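Local coordinates for type VI secretion system-associated protein TagF (PDB 2QNU) that is of uncharacterised molecular function but, as a TagF-type protein, probably takes part in controlling type VI secretion, at residues 205-208 against 209-212. Sequence-based numbering, arbitrary orientation.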
ATOM      1  N   PRO B 205     -16.942  17.467  -5.328  1.00 40.86           N
ATOM      2  CA  PRO B 205     -18.226  16.807  -5.007  1.00 40.99           C
ATOM      3  C   PRO B 205     -18.119  15.674  -4.015  1.00 40.67           C
ATOM      4  O   PRO B 205     -19.139  15.132  -3.625  1.00 41.04           O
ATOM      5  CB  PRO B 205     -18.713  16.285  -6.364  1.00 41.97           C
ATOM      6  CG  PRO B 205     -17.898  17.105  -7.415  1.00 41.29           C
ATOM      7  CD  PRO B 205     -16.589  17.327  -6.761  1.00 40.69           C
ATOM      8  N   ALA B 206     -16.913  15.271  -3.665  1.00 40.77           N
ATOM      9  CA  ALA B 206     -16.685  14.266  -2.596  1.00 41.40           C
ATOM     10  C   ALA B 206     -16.523  14.866  -1.203  1.00 41.21           C
ATOM     11  O   ALA B 206     -16.614  14.138  -0.186  1.00 39.88           O
ATOM     12  CB  ALA B 206     -15.450  13.390  -2.909  1.00 40.98           C
ATOM     13  N   PHE B 207     -16.263  16.175  -1.147  1.00 41.51           N
ATOM     14  CA  PHE B 207     -16.188  16.877   0.163  1.00 41.84           C
ATOM     15  C   PHE B 207     -17.292  16.536   1.200  1.00 41.80           C
ATOM     16  O   PHE B 207     -17.000  16.196   2.382  1.00 41.56           O
ATOM     17  CB  PHE B 207     -16.138  18.378  -0.015  1.00 40.89           C
ATOM     18  CG  PHE B 207     -15.603  19.097   1.216  1.00 41.94           C
ATOM     19  CD1 PHE B 207     -14.229  19.163   1.466  1.00 39.83           C
ATOM     20  CD2 PHE B 207     -16.469  19.671   2.129  1.00 41.29           C
ATOM     21  CE1 PHE B 207     -13.757  19.828   2.564  1.00 41.42           C
ATOM     22  CE2 PHE B 207     -15.992  20.313   3.244  1.00 42.22           C
ATOM     23  CZ  PHE B 207     -14.637  20.391   3.472  1.00 41.82           C
ATOM     24  N   GLY B 208     -18.540  16.621   0.741  1.00 41.06           N
ATOM     25  CA  GLY B 208     -19.679  16.162   1.481  1.00 40.92           C
ATOM     26  C   GLY B 208     -19.585  14.881   2.302  1.00 40.82           C
ATOM     27  O   GLY B 208     -20.207  14.807   3.378  1.00 41.16           O
ATOM     28  N   ARG B 209     -18.856  13.877   1.813  1.00 39.85           N
ATOM     29  CA  ARG B 209     -18.743  12.587   2.473  1.00 40.35           C
ATOM     30  C   ARG B 209     -17.997  12.741   3.797  1.00 39.09           C
ATOM     31  O   ARG B 209     -18.267  11.996   4.727  1.00 37.77           O
ATOM     32  CB  ARG B 209     -18.045  11.509   1.567  1.00 41.59           C
ATOM     33  CG  ARG B 209     -19.010  10.984   0.455  1.00 47.54           C
ATOM     34  CD  ARG B 209     -18.745  11.310  -1.062  1.00 54.75           C
ATOM     35  NE  ARG B 209     -17.729  10.438  -1.586  1.00 55.66           N
ATOM     36  CZ  ARG B 209     -17.333  10.261  -2.860  1.00 57.70           C
ATOM     37  NH1 ARG B 209     -17.902  10.814  -3.939  1.00 57.43           N
ATOM     38  NH2 ARG B 209     -16.308   9.449  -3.035  1.00 54.18           N
ATOM     39  N   PHE B 210     -17.119  13.728   3.887  1.00 37.92           N
ATOM     40  CA  PHE B 210     -16.473  14.049   5.188  1.00 39.88           C
ATOM     41  C   PHE B 210     -17.486  14.570   6.234  1.00 40.17           C
ATOM     42  O   PHE B 210     -17.143  14.641   7.424  1.00 40.17           O
ATOM     43  CB  PHE B 210     -15.446  15.162   5.045  1.00 41.01           C
ATOM     44  CG  PHE B 210     -14.211  14.768   4.296  1.00 42.02           C
ATOM     45  CD1 PHE B 210     -13.399  13.740   4.752  1.00 44.88           C
ATOM     46  CD2 PHE B 210     -13.848  15.461   3.137  1.00 46.77           C
ATOM     47  CE1 PHE B 210     -12.211  13.402   4.053  1.00 44.37           C
ATOM     48  CE2 PHE B 210     -12.675  15.112   2.409  1.00 43.86           C
ATOM     49  CZ  PHE B 210     -11.891  14.069   2.861  1.00 43.16           C
ATOM     50  N   LEU B 211     -18.653  15.030   5.770  1.00 39.70           N
ATOM     51  CA  LEU B 211     -19.687  15.629   6.669  1.00 39.72           C
ATOM     52  C   LEU B 211     -20.797  14.646   6.924  1.00 40.55           C
ATOM     53  O   LEU B 211     -21.338  14.647   7.996  1.00 41.88           O
ATOM     54  CB  LEU B 211     -20.238  16.973   6.186  1.00 39.57           C
ATOM     55  CG  LEU B 211     -19.292  17.966   5.488  1.00 39.56           C
ATOM     56  CD1 LEU B 211     -20.040  19.148   4.862  1.00 40.03           C
ATOM     57  CD2 LEU B 211     -18.196  18.469   6.361  1.00 35.42           C
ATOM     58  N   THR B 212     -21.113  13.766   5.975  1.00 40.82           N
ATOM     59  CA  THR B 212     -22.234  12.916   6.151  1.00 41.55           C
ATOM     60  C   THR B 212     -21.912  11.453   6.170  1.00 42.21           C
ATOM     61  O   THR B 212     -22.749  10.660   6.601  1.00 41.23           O
ATOM     62  CB  THR B 212     -23.267  13.148   5.033  1.00 42.39           C
ATOM     63  OG1 THR B 212     -22.774  12.603   3.808  1.00 41.49           O
ATOM     64  CG2 THR B 212     -23.513  14.604   4.864  1.00 43.52           C
TER
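Phe207 and Phe210 meet as an offset edge-to-face pair, the edge of Phe210 turned toward the face of Phe207; a plane angle of 72° and a centroid separation of 5.8 Å support the assignment. The CB of Phe207 points away from the helix, but with CG opposite the backbone N (chi1 -161°) the ring end comes nearer. Leu211 CD2 lies 4.2 Å from Phe207 CE2. Phe207 also packs on Met37 and Ser40 of helix 23-44, and Phe210 meets the rings of Trp58 and Trp183. The backbone turns in i to i+3 steps, Arg209 N to Ala206 O (3.0 Å, N-H...O 152°) and Phe210 N to Phe207 O (2.9 Å), both donors above the carbonyl plane. Gly208 O then takes two N-H groups: Leu211 N from above its plane and Thr212 N within it, the latter an i to i+4 bond of alpha-helical spacing. This short helical turn follows strand 194-199, an outermost strand of the chain's antiparallel sheet. The other side, where Arg209 and Thr212 are partly exposed, is looser. Arg209, bent at chi2 and chi3, folds its guanidinium back so that one face lies over Ala206 CB, 3.7 Å from Arg209 CZ, while NH2 bonds Asn156 of the second subunit. Thr212 OG1 bonds Glu214 N and reaches Gly208 O only weakly, at 3.4 Å.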